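Local coordinates for protein membrane-anchored mycosin mycp1 (Mycobacterium thermoresistibile, PDB 4HVL) that probably acts as a membrane-anchored, subtilisin-like serine endopeptidase serving the ESX-1 type VII secretion system, at residues I166-A169 with A170-A174. Numbering follows the deposited sequence.
With ZN (zinc ion), chain C.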
loop_
_atom_site.group_PDB
_atom_site.type_symbol
_atom_site.label_atom_id
_atom_site.label_comp_id
_atom_site.label_asym_id
_atom_site.label_seq_id
_atom_site.Cartn_x
_atom_site.Cartn_y
_atom_site.Cartn_z
ATOM N N ILE A 166 5.901 9.340 6.363
ATOM C CA ILE A 166 5.274 8.517 7.397
ATOM C C ILE A 166 5.138 9.357 8.675
ATOM O O ILE A 166 4.069 9.357 9.298
ATOM C CB ILE A 166 6.062 7.203 7.639
ATOM C CG1 ILE A 166 5.974 6.296 6.408
ATOM C CG2 ILE A 166 5.510 6.444 8.824
ATOM C CD1 ILE A 166 7.052 5.229 6.330
ATOM N N VAL A 167 6.195 10.109 9.032
ATOM C CA VAL A 167 6.127 11.026 10.184
ATOM C C VAL A 167 4.969 12.013 9.990
ATOM O O VAL A 167 4.089 12.173 10.870
ATOM C CB VAL A 167 7.471 11.777 10.429
ATOM C CG1 VAL A 167 7.322 12.867 11.478
ATOM C CG2 VAL A 167 8.542 10.799 10.899
ATOM N N HIS A 168 4.973 12.680 8.838
ATOM C CA HIS A 168 3.943 13.644 8.516
ATOM C C HIS A 168 2.519 13.019 8.530
ATOM O O HIS A 168 1.595 13.595 9.110
ATOM C CB HIS A 168 4.272 14.291 7.182
ATOM C CG HIS A 168 3.249 15.266 6.694
ATOM N ND1 HIS A 168 3.098 16.522 7.226
ATOM C CD2 HIS A 168 2.355 15.179 5.681
ATOM C CE1 HIS A 168 2.143 17.170 6.576
ATOM N NE2 HIS A 168 1.677 16.373 5.630
ATOM N N ALA A 169 2.359 11.832 7.929
ATOM C CA ALA A 169 1.068 11.139 7.938
ATOM C C ALA A 169 0.555 10.936 9.354
ATOM O O ALA A 169 -0.628 11.149 9.647
ATOM C CB ALA A 169 1.161 9.810 7.203
ATOM N N ALA A 170 1.444 10.477 10.224
ATOM C CA ALA A 170 1.118 10.242 11.638
ATOM C C ALA A 170 0.694 11.539 12.318
ATOM O O ALA A 170 -0.310 11.572 13.041
ATOM C CB ALA A 170 2.313 9.646 12.349
ATOM N N ASN A 171 1.450 12.612 12.053
ATOM C CA ASN A 171 1.136 13.940 12.597
ATOM C C ASN A 171 -0.213 14.517 12.152
ATOM O O ASN A 171 -0.814 15.329 12.865
ATOM C CB ASN A 171 2.276 14.929 12.304
ATOM C CG ASN A 171 3.532 14.631 13.134
ATOM O OD1 ASN A 171 3.494 13.838 14.069
ATOM N ND2 ASN A 171 4.649 15.285 12.799
ATOM N N LEU A 172 -0.665 14.101 10.968
ATOM C CA LEU A 172 -1.992 14.474 10.445
ATOM C C LEU A 172 -3.128 13.835 11.229
ATOM O O LEU A 172 -4.258 14.274 11.109
ATOM C CB LEU A 172 -2.114 14.092 8.961
ATOM C CG LEU A 172 -1.233 14.953 8.035
ATOM C CD1 LEU A 172 -1.155 14.363 6.636
ATOM C CD2 LEU A 172 -1.744 16.397 7.989
ATOM N N GLY A 173 -2.842 12.808 12.024
ATOM C CA GLY A 173 -3.858 12.191 12.892
ATOM C C GLY A 173 -4.565 10.987 12.275
ATOM O O GLY A 173 -5.648 10.609 12.701
ATOM N N ALA A 174 -3.987 10.383 11.253
ATOM C CA ALA A 174 -4.640 9.217 10.616
ATOM C C ALA A 174 -4.500 7.978 11.507
ATOM O O ALA A 174 -3.463 7.780 12.152
ATOM C CB ALA A 174 -4.045 8.979 9.256
HETATM ZN ZN ZN C . 4.017 17.563 8.850
#
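Leu172 lies over one face of the His168 imidazole where helix 154-171 ends in a Schellman motif, packed against the parallel sheet of the subtilisin fold. Leu172 CG sits 4.2 Å from the His168 ring centroid, close to the ring normal, a CH-pi contact. Leu172 CD1 comes within 3.6 Å of His168 NE2. The ring gets there because its CG is anti to the backbone N (chi1 177°), which swings the imidazole alongside the following turn.

Metal binding uses the other ring nitrogen: His168 ND1 holds a zinc ion at 2.1 Å, and Asp15 supplies a second ligand from the protein. Histidine suits the place, since NE2 can also make a weak hydrogen bond to the carbonyl of Gly84. Asn171 supports the site from the second shell: its ND2 donates to Asp15 OD2, the partner of the OD1 that binds zinc, while its OD1 pairs with Tyr202 OH, so both ends of the amide are engaged and its flip is fixed. Val167 CG1 runs beside Asn171 ND2 at 3.8 Å, the two side chains leaving the helix in the same direction, and adds an apolar flank facing helix 194-206 and the loop carrying Asp15.

Backbone bonds hold the last turn. Ala170 N to Ile166 O and Asn171 N to Val167 O (2.9 Å) are regular helical bonds, whereas Leu172 N divides itself between His168 O and, weakly, Ala169 O as the helix winds down. Gly173 then takes a positive phi of 94°, at which a beta carbon would collide with the carbonyl oxygen of Leu172, so glycine suits the turn. The small Ala169 and Ala174 let the chain lie close to Ala67 of strand 65-70. Gly173 N donates back to Ala170 O at 3.0 Å, capping the last turn.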